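Local coordinates for protein adenylation domain (PDB 5N9W) that belongs to the ANL superfamily of AMP-binding enzymes, pairing a large N-terminal part with a small C-terminal domain, at residues Phe213-Ile218 / Thr316-Thr321; Asp437-Val442 / Asp450-Val455; Trp454-Ala459 / Ser520-Phe525. All blocks are in the same frame, centred on the assembly; numbering follows the deposited sequence.

Contact 1 lies deep in the large part of the chain, its centre about 7 Å from the chain's centre, whereas contacts 2 and 3 lie about 22 and 25 Å out, in the C-terminal region. All three bury most of their touching residues; contact 3 alone uses some partly exposed ones. Contacts 2 and 3 share strand 448-457 and bring a different helix to it, 435-443 and 518-528 respectively; their ranges overlap at Trp454 and Val455, though Trp454 meets its partner only in contact 3. Chemistry differs too: aromatic rings dominate contact 1, where a helix meets a loop, and contact 3, where a helix meets a strand, while contact 2 combines aliphatic packing with a glutamate-to-backbone hydrogen bond.

Contact 1 of 3, residues Phe213-Ile218 / Thr316-Thr321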
ATOM      1  N   PHE A 213       2.825  -0.971   1.745  1.00 16.32           N
ATOM      2  CA  PHE A 213       2.519  -2.374   1.565  1.00 16.51           C
ATOM      3  C   PHE A 213       3.823  -3.174   1.679  1.00 17.20           C
ATOM      4  O   PHE A 213       3.847  -4.261   2.234  1.00 22.68           O
ATOM      5  CB  PHE A 213       1.864  -2.603   0.213  1.00 16.04           C
ATOM      6  CG  PHE A 213       0.879  -3.734   0.195  1.00 16.12           C
ATOM      7  CD1 PHE A 213       0.602  -4.450   1.348  1.00 19.69           C
ATOM      8  CD2 PHE A 213       0.230  -4.075  -0.972  1.00 16.32           C
ATOM      9  CE1 PHE A 213      -0.302  -5.498   1.333  1.00 19.44           C
ATOM     10  CE2 PHE A 213      -0.677  -5.105  -1.001  1.00 22.68           C
ATOM     11  CZ  PHE A 213      -0.945  -5.827   0.155  1.00 21.45           C
ATOM     12  N   SER A 214       4.905  -2.606   1.155  1.00 16.47           N
ATOM     13  CA  SER A 214       6.219  -3.218   1.185  1.00 16.82           C
ATOM     14  C   SER A 214       6.777  -3.477   2.588  1.00 16.44           C
ATOM     15  O   SER A 214       7.644  -4.296   2.749  1.00 17.36           O
ATOM     16  CB  SER A 214       7.209  -2.347   0.405  1.00 19.87           C
ATOM     17  OG  SER A 214       7.543  -1.169   1.119  1.00 17.52           O
ATOM     18  N   VAL A 215       6.281  -2.761   3.587  1.00 17.42           N
ATOM     19  CA  VAL A 215       6.695  -2.894   4.972  1.00 15.08           C
ATOM     20  C   VAL A 215       6.148  -4.202   5.487  1.00 15.43           C
ATOM     21  O   VAL A 215       6.789  -4.921   6.233  1.00 21.88           O
ATOM     22  CB  VAL A 215       6.179  -1.720   5.831  1.00 14.62           C
ATOM     23  CG1 VAL A 215       6.101  -2.079   7.312  1.00 14.52           C
ATOM     24  CG2 VAL A 215       7.043  -0.447   5.619  1.00 14.86           C
ATOM     25  N   TRP A 216       4.939  -4.500   5.070  1.00 14.43           N
ATOM     26  CA  TRP A 216       4.272  -5.687   5.486  1.00 13.72           C
ATOM     27  C   TRP A 216       4.884  -6.907   4.804  1.00 15.24           C
ATOM     28  O   TRP A 216       4.959  -7.978   5.384  1.00 16.17           O
ATOM     29  CB  TRP A 216       2.789  -5.543   5.174  1.00 11.96           C
ATOM     30  CG  TRP A 216       1.995  -6.805   5.030  1.00 10.38           C
ATOM     31  CD1 TRP A 216       1.699  -7.444   3.880  1.00 11.80           C
ATOM     32  CD2 TRP A 216       1.365  -7.555   6.081  1.00  9.28           C
ATOM     33  NE1 TRP A 216       0.926  -8.545   4.136  1.00 11.01           N
ATOM     34  CE2 TRP A 216       0.703  -8.631   5.479  1.00  9.05           C
ATOM     35  CE3 TRP A 216       1.323  -7.431   7.471  1.00  9.19           C
ATOM     36  CZ2 TRP A 216      -0.023  -9.571   6.217  1.00  8.85           C
ATOM     37  CZ3 TRP A 216       0.609  -8.370   8.200  1.00 10.67           C
ATOM     38  CH2 TRP A 216      -0.055  -9.426   7.570  1.00  8.92           C
ATOM     39  N   GLU A 217       5.302  -6.725   3.564  1.00 17.28           N
ATOM     40  CA  GLU A 217       5.990  -7.761   2.827  1.00 19.69           C
ATOM     41  C   GLU A 217       7.327  -8.103   3.502  1.00 21.02           C
ATOM     42  O   GLU A 217       7.583  -9.249   3.864  1.00 20.91           O
ATOM     43  CB  GLU A 217       6.200  -7.322   1.377  1.00 20.06           C
ATOM     44  CG  GLU A 217       4.928  -7.429   0.566  1.00 21.34           C
ATOM     45  CD  GLU A 217       5.067  -6.960  -0.867  1.00 29.47           C
ATOM     46  OE1 GLU A 217       5.798  -5.977  -1.133  1.00 27.55           O
ATOM     47  OE2 GLU A 217       4.409  -7.570  -1.731  1.00 32.62           O
ATOM     48  N   ILE A 218       8.164  -7.091   3.677  1.00 20.83           N
ATOM     49  CA  ILE A 218       9.470  -7.296   4.271  1.00 20.92           C
ATOM     50  C   ILE A 218       9.407  -7.885   5.689  1.00 20.59           C
ATOM     51  O   ILE A 218      10.100  -8.837   5.979  1.00 20.77           O
ATOM     52  CB  ILE A 218      10.254  -5.978   4.275  1.00 21.50           C
ATOM     53  CG1 ILE A 218      10.514  -5.521   2.844  1.00 20.11           C
ATOM     54  CG2 ILE A 218      11.570  -6.141   4.990  1.00 20.21           C
ATOM     55  CD1 ILE A 218      10.918  -4.062   2.751  1.00 20.45           C
ATOM     56  N   THR A 316      -2.495   4.421   9.676  1.00 21.19           N
ATOM     57  CA  THR A 316      -2.747   3.412  10.707  1.00 17.68           C
ATOM     58  C   THR A 316      -1.930   2.121  10.462  1.00 17.80           C
ATOM     59  O   THR A 316      -2.380   1.010  10.755  1.00 17.71           O
ATOM     60  CB  THR A 316      -4.251   3.067  10.806  1.00 17.54           C
ATOM     61  OG1 THR A 316      -4.729   2.563   9.559  1.00 19.98           O
ATOM     62  CG2 THR A 316      -5.068   4.280  11.169  1.00 18.04           C
ATOM     63  N   THR A 317      -0.724   2.291   9.930  1.00 17.69           N
ATOM     64  CA  THR A 317       0.212   1.199   9.645  1.00 17.70           C
ATOM     65  C   THR A 317      -0.207   0.079   8.707  1.00 18.04           C
ATOM     66  O   THR A 317      -0.464  -1.032   9.127  1.00 20.42           O
ATOM     67  CB  THR A 317       0.693   0.486  10.952  1.00 18.27           C
ATOM     68  OG1 THR A 317       0.980   1.456  11.959  1.00 17.73           O
ATOM     69  CG2 THR A 317       1.959  -0.328  10.700  1.00 18.16           C
ATOM     70  N   VAL A 318      -0.293   0.392   7.427  1.00 18.31           N
ATOM     71  CA  VAL A 318      -0.538  -0.601   6.386  1.00 18.84           C
ATOM     72  C   VAL A 318      -1.954  -1.198   6.410  1.00 19.46           C
ATOM     73  O   VAL A 318      -2.709  -1.003   5.462  1.00 20.70           O
ATOM     74  CB  VAL A 318       0.456  -1.745   6.424  1.00 19.61           C
ATOM     75  CG1 VAL A 318       0.277  -2.606   5.215  1.00 19.52           C
ATOM     76  CG2 VAL A 318       1.874  -1.190   6.482  1.00 19.45           C
ATOM     77  N   HIS A 319      -2.303  -1.969   7.438  1.00 19.50           N
ATOM     78  CA  HIS A 319      -3.579  -2.692   7.429  1.00 19.40           C
ATOM     79  C   HIS A 319      -4.426  -2.360   8.643  1.00 18.88           C
ATOM     80  O   HIS A 319      -3.892  -2.178   9.721  1.00 18.42           O
ATOM     81  CB  HIS A 319      -3.358  -4.220   7.403  1.00 20.63           C
ATOM     82  CG  HIS A 319      -2.597  -4.724   6.220  1.00 19.94           C
ATOM     83  ND1 HIS A 319      -3.059  -4.594   4.932  1.00 19.99           N
ATOM     84  CD2 HIS A 319      -1.423  -5.399   6.141  1.00 19.79           C
ATOM     85  CE1 HIS A 319      -2.185  -5.140   4.103  1.00 20.34           C
ATOM     86  NE2 HIS A 319      -1.191  -5.644   4.813  1.00 19.93           N
ATOM     87  N   ALA A 320      -5.744  -2.338   8.489  1.00 18.67           N
ATOM     88  CA  ALA A 320      -6.601  -1.990   9.623  1.00 18.79           C
ATOM     89  C   ALA A 320      -7.775  -2.955   9.782  1.00 20.32           C
ATOM     90  O   ALA A 320      -8.384  -3.006  10.840  1.00 26.41           O
ATOM     91  CB  ALA A 320      -7.110  -0.556   9.493  1.00 21.11           C
ATOM     92  N   THR A 321      -8.095  -3.710   8.739  1.00 19.13           N
ATOM     93  CA  THR A 321      -9.164  -4.714   8.801  1.00 19.80           C
ATOM     94  C   THR A 321      -8.742  -5.997   8.130  1.00 19.13           C
ATOM     95  O   THR A 321      -7.747  -6.027   7.416  1.00 18.49           O
ATOM     96  CB  THR A 321     -10.460  -4.263   8.097  1.00 23.96           C
ATOM     97  OG1 THR A 321     -10.274  -4.332   6.675  1.00 26.75           O
ATOM     98  CG2 THR A 321     -10.861  -2.870   8.499  1.00 20.97           C
TER
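An aromatic cluster of Phe213, Trp216 and His319 ties helix 213-222 to the loop that leads into strand 321-324, within the large AMP-binding part of the fold. His319 is the hub. It presents an edge to the indole: NE2 of His319 is 3.4 Å from CG of Trp216 and sits over one face of the indole, above the five-membered ring. Centroids 4.4 Å apart and planes at 85° identify a T-shaped pair. On the neighbouring rim, His319 CE1 meets Phe213 CE1 at 3.4 Å; here the planes stand at 80°, but neither ring covers the other, so this is a rim-to-rim meeting and not a stack. Val318 fills the angle between helix and imidazole. Its CG1, anti to the backbone N (chi1 -171°), reaches Trp216 CB at 3.9 Å and Phe213 CD1 at 4.3 Å, and also lies over the centre of the His319 ring. A tight turn brings both side chains to the helix: the bond from His319 N to Thr317 O, 2.7 Å long, closes a classic gamma turn round Val318. Around the cluster, Trp216 NE1 is hydrogen-bonded to Asn255 OD1 of strand 253-256, and the indole also meets Trp203 of strand 202-205 edge-to-face. Leu187 of helix 181-191 packs against Val318, so helix 181-191 and the two strands all border the contact.

Contact 2 of 3, residues Asp437-Val442 / Asp450-Val455; sequences DVEAAV and DAVVWV
Helix 437-442 runs roughly antiparallel to strand 450-455, their axes at 144° and 7.3 Å apart at closest approach, and the backbones come nearest at Glu439 and Ala451, whose CA atoms are 5.6 Å apart. Glu439 spans the gap. Its CG lies 3.2 Å from Ala451 O, and a bend at chi2 beyond it carries the carboxylate along the strand to Val453. There OE2 of Glu439 accepts the bond from Val453 N at 2.7 Å, through its anti lone pair and with an N-H...O angle of 157°. The same oxygen forms a salt bridge with Arg518, which probably offsets its closeness to the carbonyl oxygen of Val453, itself weakly bonded to Arg518. Beside this polar link the contact is aliphatic: Val453 CG2 packs 3.6 Å from Val438 CB, while Val442 CG1 touches Ala451 CB at 4.0 Å. The helix therefore joins the strand both by its apolar side and by an acid that takes up a backbone N-H. Strand 448-457 is an outermost strand of a three-stranded sheet, paired with strand 462-471, whose Cys467 touches Val442 and Val453; helix 518-528 supplies Arg518.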
ATOM      1  N   ASP A 437     -19.428   5.496  -8.213  1.00 41.11           N
ATOM      2  CA  ASP A 437     -20.517   4.869  -8.968  1.00 37.68           C
ATOM      3  C   ASP A 437     -20.398   5.093 -10.479  1.00 36.93           C
ATOM      4  O   ASP A 437     -20.650   4.190 -11.268  1.00 37.04           O
ATOM      5  CB  ASP A 437     -21.864   5.396  -8.489  1.00 39.50           C
ATOM      6  CG  ASP A 437     -22.215   4.935  -7.090  1.00 45.50           C
ATOM      7  OD1 ASP A 437     -21.329   4.404  -6.380  1.00 48.70           O
ATOM      8  OD2 ASP A 437     -23.386   5.120  -6.705  1.00 45.48           O
ATOM      9  N   VAL A 438     -20.011   6.298 -10.884  1.00 39.26           N
ATOM     10  CA  VAL A 438     -19.760   6.578 -12.293  1.00 34.33           C
ATOM     11  C   VAL A 438     -18.636   5.679 -12.811  1.00 34.50           C
ATOM     12  O   VAL A 438     -18.755   5.066 -13.870  1.00 35.84           O
ATOM     13  CB  VAL A 438     -19.395   8.056 -12.514  1.00 33.03           C
ATOM     14  CG1 VAL A 438     -19.300   8.358 -13.985  1.00 32.13           C
ATOM     15  CG2 VAL A 438     -20.420   8.936 -11.859  1.00 33.14           C
ATOM     16  N   GLU A 439     -17.551   5.596 -12.044  1.00 34.59           N
ATOM     17  CA  GLU A 439     -16.396   4.756 -12.390  1.00 40.63           C
ATOM     18  C   GLU A 439     -16.789   3.288 -12.603  1.00 30.12           C
ATOM     19  O   GLU A 439     -16.311   2.641 -13.511  1.00 29.64           O
ATOM     20  CB  GLU A 439     -15.313   4.870 -11.302  1.00 33.34           C
ATOM     21  CG  GLU A 439     -14.255   5.934 -11.597  1.00 33.92           C
ATOM     22  CD  GLU A 439     -13.782   6.713 -10.366  1.00 38.67           C
ATOM     23  OE1 GLU A 439     -13.928   6.228  -9.230  1.00 46.25           O
ATOM     24  OE2 GLU A 439     -13.244   7.820 -10.543  1.00 37.65           O
ATOM     25  N   ALA A 440     -17.680   2.782 -11.767  1.00 30.67           N
ATOM     26  CA  ALA A 440     -18.136   1.407 -11.872  1.00 29.47           C
ATOM     27  C   ALA A 440     -18.927   1.151 -13.157  1.00 34.08           C
ATOM     28  O   ALA A 440     -18.641   0.213 -13.890  1.00 40.52           O
ATOM     29  CB  ALA A 440     -18.969   1.064 -10.682  1.00 28.88           C
ATOM     30  N   ALA A 441     -19.924   1.984 -13.422  1.00 29.40           N
ATOM     31  CA  ALA A 441     -20.725   1.861 -14.633  1.00 30.28           C
ATOM     32  C   ALA A 441     -19.889   1.825 -15.908  1.00 28.64           C
ATOM     33  O   ALA A 441     -20.172   1.047 -16.806  1.00 27.69           O
ATOM     34  CB  ALA A 441     -21.709   2.986 -14.701  1.00 28.41           C
ATOM     35  N   VAL A 442     -18.881   2.685 -15.999  1.00 31.61           N
ATOM     36  CA  VAL A 442     -17.983   2.668 -17.153  1.00 33.77           C
ATOM     37  C   VAL A 442     -17.205   1.361 -17.160  1.00 36.15           C
ATOM     38  O   VAL A 442     -17.017   0.721 -18.199  1.00 34.16           O
ATOM     39  CB  VAL A 442     -16.993   3.848 -17.136  1.00 35.25           C
ATOM     40  CG1 VAL A 442     -16.209   3.908 -18.445  1.00 34.17           C
ATOM     41  CG2 VAL A 442     -17.711   5.156 -16.892  1.00 31.13           C
ATOM     42  N   ASP A 450     -10.202  -0.360 -16.768  1.00 39.09           N
ATOM     43  CA  ASP A 450     -10.195   0.579 -15.662  1.00 38.48           C
ATOM     44  C   ASP A 450     -10.685   1.960 -16.082  1.00 33.06           C
ATOM     45  O   ASP A 450     -10.587   2.327 -17.243  1.00 28.33           O
ATOM     46  CB  ASP A 450      -8.787   0.694 -15.096  1.00 40.03           C
ATOM     47  CG  ASP A 450      -8.716   0.307 -13.650  1.00 48.48           C
ATOM     48  OD1 ASP A 450      -9.622   0.739 -12.894  1.00 47.55           O
ATOM     49  OD2 ASP A 450      -7.765  -0.434 -13.287  1.00 50.00           O
ATOM     50  N   ALA A 451     -11.176   2.728 -15.117  1.00 30.67           N
ATOM     51  CA  ALA A 451     -11.723   4.044 -15.387  1.00 30.90           C
ATOM     52  C   ALA A 451     -11.595   4.949 -14.176  1.00 29.48           C
ATOM     53  O   ALA A 451     -11.788   4.516 -13.057  1.00 28.55           O
ATOM     54  CB  ALA A 451     -13.190   3.944 -15.820  1.00 29.61           C
ATOM     55  N   VAL A 452     -11.282   6.219 -14.410  1.00 29.37           N
ATOM     56  CA  VAL A 452     -11.377   7.213 -13.353  1.00 29.34           C
ATOM     57  C   VAL A 452     -12.188   8.414 -13.854  1.00 29.17           C
ATOM     58  O   VAL A 452     -11.934   8.943 -14.926  1.00 28.38           O
ATOM     59  CB  VAL A 452      -9.994   7.650 -12.870  1.00 32.36           C
ATOM     60  CG1 VAL A 452      -9.195   8.240 -14.005  1.00 30.39           C
ATOM     61  CG2 VAL A 452     -10.114   8.634 -11.721  1.00 32.05           C
ATOM     62  N   VAL A 453     -13.195   8.820 -13.093  1.00 29.00           N
ATOM     63  CA  VAL A 453     -13.981   9.978 -13.479  1.00 30.47           C
ATOM     64  C   VAL A 453     -13.777  11.077 -12.451  1.00 34.78           C
ATOM     65  O   VAL A 453     -13.550  10.804 -11.264  1.00 28.41           O
ATOM     66  CB  VAL A 453     -15.489   9.641 -13.645  1.00 33.12           C
ATOM     67  CG1 VAL A 453     -15.662   8.267 -14.269  1.00 32.15           C
ATOM     68  CG2 VAL A 453     -16.209   9.682 -12.336  1.00 39.40           C
ATOM     69  N   TRP A 454     -13.810  12.320 -12.922  1.00 28.88           N
ATOM     70  CA  TRP A 454     -13.669  13.461 -12.025  1.00 28.33           C
ATOM     71  C   TRP A 454     -14.351  14.712 -12.551  1.00 31.17           C
ATOM     72  O   TRP A 454     -14.715  14.784 -13.720  1.00 31.05           O
ATOM     73  CB  TRP A 454     -12.205  13.760 -11.774  1.00 25.91           C
ATOM     74  CG  TRP A 454     -11.488  14.382 -12.920  1.00 28.82           C
ATOM     75  CD1 TRP A 454     -11.165  15.691 -13.056  1.00 24.06           C
ATOM     76  CD2 TRP A 454     -10.945  13.714 -14.082  1.00 25.79           C
ATOM     77  NE1 TRP A 454     -10.473  15.889 -14.225  1.00 22.92           N
ATOM     78  CE2 TRP A 454     -10.331  14.698 -14.876  1.00 25.23           C
ATOM     79  CE3 TRP A 454     -10.944  12.396 -14.529  1.00 22.03           C
ATOM     80  CZ2 TRP A 454      -9.708  14.401 -16.090  1.00 31.84           C
ATOM     81  CZ3 TRP A 454     -10.325  12.100 -15.735  1.00 21.92           C
ATOM     82  CH2 TRP A 454      -9.717  13.095 -16.502  1.00 25.49           C
ATOM     83  N   VAL A 455     -14.520  15.693 -11.673  1.00 30.39           N
ATOM     84  CA  VAL A 455     -15.011  17.001 -12.064  1.00 30.62           C
ATOM     85  C   VAL A 455     -13.879  17.866 -12.547  1.00 31.33           C
ATOM     86  O   VAL A 455     -12.994  18.197 -11.784  1.00 31.63           O
ATOM     87  CB  VAL A 455     -15.684  17.708 -10.907  1.00 30.89           C
ATOM     88  CG1 VAL A 455     -16.349  18.991 -11.398  1.00 35.98           C
ATOM     89  CG2 VAL A 455     -16.682  16.787 -10.281  1.00 32.23           C
TER

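Contact 3 of 3, residues Trp454-Ala459 / Ser520-Phe525; sequences WVHEFA and SVARAF
Trp454 and Phe525 bury the most surface here, followed by Ala522 and His456 in nearly equal measure, and the contact can be read as an indole and a phenyl ring set against each other between strand 454-457 and helix 520-525. The edge of the Trp454 six-membered ring is directed at the face of Phe525 in an offset T-shape, with centroids 5.8 Å apart and planes at 87°. Phe525 in turn directs its own edge at the face of His456, centroids 4.8 Å apart, again nearly perpendicular. CG of Phe525 is anti to the backbone N (chi1 178°), which carries the ring out from the helix to the strand; its CB meanwhile lies 3.9 Å from Trp454 CZ2, near the indole plane. Helix atoms also reach the indole from its face: Val521 CG1 makes a CH-pi contact 4.1 Å from the centroid of the six-membered ring and only 15° off the normal. Ala522 brings its CA obliquely to 3.7 Å from Trp454 CZ2. Farther along the chain, where it turns a corner, Phe458 CE2 meets Phe525 CE2 at 3.7 Å, and the Phe458 ring has a cation-pi partner in Arg464 of strand 462-471. Residues 454-459 and 520-525 thus meet through aromatic and aliphatic surfaces, while polar ties of helix 518-528 to this region come through Arg518, outside this contact.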
ATOM      1  N   TRP A 454     -13.810  12.320 -12.922  1.00 28.88           N
ATOM      2  CA  TRP A 454     -13.669  13.461 -12.025  1.00 28.33           C
ATOM      3  C   TRP A 454     -14.351  14.712 -12.551  1.00 31.17           C
ATOM      4  O   TRP A 454     -14.715  14.784 -13.720  1.00 31.05           O
ATOM      5  CB  TRP A 454     -12.205  13.760 -11.774  1.00 25.91           C
ATOM      6  CG  TRP A 454     -11.488  14.382 -12.920  1.00 28.82           C
ATOM      7  CD1 TRP A 454     -11.165  15.691 -13.056  1.00 24.06           C
ATOM      8  CD2 TRP A 454     -10.945  13.714 -14.082  1.00 25.79           C
ATOM      9  NE1 TRP A 454     -10.473  15.889 -14.225  1.00 22.92           N
ATOM     10  CE2 TRP A 454     -10.331  14.698 -14.876  1.00 25.23           C
ATOM     11  CE3 TRP A 454     -10.944  12.396 -14.529  1.00 22.03           C
ATOM     12  CZ2 TRP A 454      -9.708  14.401 -16.090  1.00 31.84           C
ATOM     13  CZ3 TRP A 454     -10.325  12.100 -15.735  1.00 21.92           C
ATOM     14  CH2 TRP A 454      -9.717  13.095 -16.502  1.00 25.49           C
ATOM     15  N   VAL A 455     -14.520  15.693 -11.673  1.00 30.39           N
ATOM     16  CA  VAL A 455     -15.011  17.001 -12.064  1.00 30.62           C
ATOM     17  C   VAL A 455     -13.879  17.866 -12.547  1.00 31.33           C
ATOM     18  O   VAL A 455     -12.994  18.197 -11.784  1.00 31.63           O
ATOM     19  CB  VAL A 455     -15.684  17.708 -10.907  1.00 30.89           C
ATOM     20  CG1 VAL A 455     -16.349  18.991 -11.398  1.00 35.98           C
ATOM     21  CG2 VAL A 455     -16.682  16.787 -10.281  1.00 32.23           C
ATOM     22  N   HIS A 456     -13.904  18.251 -13.807  1.00 32.80           N
ATOM     23  CA  HIS A 456     -12.820  19.041 -14.355  1.00 35.93           C
ATOM     24  C   HIS A 456     -13.250  20.506 -14.598  1.00 38.81           C
ATOM     25  O   HIS A 456     -14.343  20.750 -15.105  1.00 37.09           O
ATOM     26  CB  HIS A 456     -12.359  18.365 -15.633  1.00 35.90           C
ATOM     27  CG  HIS A 456     -11.083  18.898 -16.180  1.00 37.46           C
ATOM     28  ND1 HIS A 456     -11.047  19.712 -17.285  1.00 39.88           N
ATOM     29  CD2 HIS A 456      -9.797  18.721 -15.793  1.00 37.35           C
ATOM     30  CE1 HIS A 456      -9.795  20.027 -17.554  1.00 39.60           C
ATOM     31  NE2 HIS A 456      -9.016  19.435 -16.668  1.00 39.03           N
ATOM     32  N   GLU A 457     -12.412  21.469 -14.210  1.00 42.47           N
ATOM     33  CA  GLU A 457     -12.709  22.892 -14.434  1.00 46.61           C
ATOM     34  C   GLU A 457     -12.215  23.331 -15.814  1.00 44.42           C
ATOM     35  O   GLU A 457     -11.030  23.577 -16.001  1.00 45.57           O
ATOM     36  CB  GLU A 457     -12.069  23.786 -13.354  1.00 50.45           C
ATOM     37  CG  GLU A 457     -12.410  23.427 -11.888  1.00 54.67           C
ATOM     38  CD  GLU A 457     -12.033  24.527 -10.877  1.00 60.92           C
ATOM     39  OE1 GLU A 457     -11.085  25.301 -11.136  1.00 66.44           O
ATOM     40  OE2 GLU A 457     -12.692  24.627  -9.815  1.00 59.07           O
ATOM     41  N   PHE A 458     -13.116  23.420 -16.782  1.00 42.63           N
ATOM     42  CA  PHE A 458     -12.755  23.892 -18.113  1.00 46.31           C
ATOM     43  C   PHE A 458     -12.702  25.433 -18.183  1.00 51.68           C
ATOM     44  O   PHE A 458     -11.814  26.019 -18.802  1.00 46.64           O
ATOM     45  CB  PHE A 458     -13.750  23.392 -19.148  1.00 42.92           C
ATOM     46  CG  PHE A 458     -13.794  21.900 -19.307  1.00 37.06           C
ATOM     47  CD1 PHE A 458     -14.519  21.113 -18.432  1.00 35.40           C
ATOM     48  CD2 PHE A 458     -13.160  21.299 -20.376  1.00 35.98           C
ATOM     49  CE1 PHE A 458     -14.582  19.758 -18.601  1.00 34.35           C
ATOM     50  CE2 PHE A 458     -13.220  19.954 -20.556  1.00 34.65           C
ATOM     51  CZ  PHE A 458     -13.934  19.175 -19.666  1.00 34.05           C
ATOM     52  N   ALA A 459     -13.685  26.076 -17.567  1.00 51.90           N
ATOM     53  CA  ALA A 459     -13.734  27.525 -17.451  1.00 56.87           C
ATOM     54  C   ALA A 459     -14.297  27.816 -16.081  1.00 63.65           C
ATOM     55  O   ALA A 459     -14.839  26.912 -15.446  1.00 66.02           O
ATOM     56  CB  ALA A 459     -14.591  28.136 -18.529  1.00 61.78           C
ATOM     57  N   SER A 520      -2.862  13.901 -11.766  1.00 39.37           N
ATOM     58  CA  SER A 520      -2.027  13.662 -12.923  1.00 40.26           C
ATOM     59  C   SER A 520      -2.880  13.394 -14.156  1.00 37.63           C
ATOM     60  O   SER A 520      -2.566  13.858 -15.254  1.00 38.92           O
ATOM     61  CB  SER A 520      -1.075  12.496 -12.672  1.00 34.06           C
ATOM     62  OG  SER A 520      -0.401  12.145 -13.868  1.00 36.08           O
ATOM     63  N   VAL A 521      -3.964  12.646 -13.982  1.00 35.65           N
ATOM     64  CA  VAL A 521      -4.824  12.346 -15.109  1.00 35.71           C
ATOM     65  C   VAL A 521      -5.481  13.646 -15.605  1.00 31.17           C
ATOM     66  O   VAL A 521      -5.567  13.874 -16.801  1.00 29.29           O
ATOM     67  CB  VAL A 521      -5.874  11.268 -14.755  1.00 34.98           C
ATOM     68  CG1 VAL A 521      -6.921  11.789 -13.792  1.00 38.61           C
ATOM     69  CG2 VAL A 521      -6.538  10.762 -16.007  1.00 33.31           C
ATOM     70  N   ALA A 522      -5.886  14.518 -14.690  1.00 30.81           N
ATOM     71  CA  ALA A 522      -6.417  15.820 -15.075  1.00 34.65           C
ATOM     72  C   ALA A 522      -5.408  16.598 -15.899  1.00 34.67           C
ATOM     73  O   ALA A 522      -5.761  17.171 -16.928  1.00 38.17           O
ATOM     74  CB  ALA A 522      -6.813  16.621 -13.862  1.00 32.13           C
ATOM     75  N   ARG A 523      -4.156  16.621 -15.453  1.00 34.74           N
ATOM     76  CA  ARG A 523      -3.124  17.333 -16.196  1.00 34.96           C
ATOM     77  C   ARG A 523      -2.869  16.677 -17.539  1.00 35.15           C
ATOM     78  O   ARG A 523      -2.636  17.360 -18.518  1.00 40.24           O
ATOM     79  CB  ARG A 523      -1.826  17.415 -15.397  1.00 38.20           C
ATOM     80  CG  ARG A 523      -1.935  18.287 -14.156  1.00 44.03           C
ATOM     81  CD  ARG A 523      -0.629  18.368 -13.379  1.00 49.81           C
ATOM     82  NE  ARG A 523      -0.854  18.313 -11.932  1.00 55.34           N
ATOM     83  CZ  ARG A 523      -0.426  17.330 -11.141  1.00 52.88           C
ATOM     84  NH1 ARG A 523       0.272  16.322 -11.649  1.00 51.15           N
ATOM     85  NH2 ARG A 523      -0.678  17.363  -9.836  1.00 51.41           N
ATOM     86  N   ALA A 524      -2.910  15.350 -17.591  1.00 34.61           N
ATOM     87  CA  ALA A 524      -2.731  14.658 -18.860  1.00 35.53           C
ATOM     88  C   ALA A 524      -3.855  15.046 -19.821  1.00 38.45           C
ATOM     89  O   ALA A 524      -3.624  15.283 -20.996  1.00 38.97           O
ATOM     90  CB  ALA A 524      -2.685  13.163 -18.654  1.00 31.20           C
ATOM     91  N   PHE A 525      -5.068  15.121 -19.295  1.00 31.99           N
ATOM     92  CA  PHE A 525      -6.232  15.551 -20.043  1.00 34.93           C
ATOM     93  C   PHE A 525      -6.115  16.988 -20.601  1.00 35.25           C
ATOM     94  O   PHE A 525      -6.346  17.227 -21.790  1.00 29.74           O
ATOM     95  CB  PHE A 525      -7.458  15.431 -19.140  1.00 36.13           C
ATOM     96  CG  PHE A 525      -8.718  15.881 -19.774  1.00 38.36           C
ATOM     97  CD1 PHE A 525      -9.262  15.177 -20.837  1.00 40.39           C
ATOM     98  CD2 PHE A 525      -9.381  16.998 -19.294  1.00 39.23           C
ATOM     99  CE1 PHE A 525     -10.440  15.598 -21.428  1.00 42.12           C
ATOM    100  CE2 PHE A 525     -10.563  17.426 -19.871  1.00 40.23           C
ATOM    101  CZ  PHE A 525     -11.095  16.730 -20.938  1.00 41.05           C
TER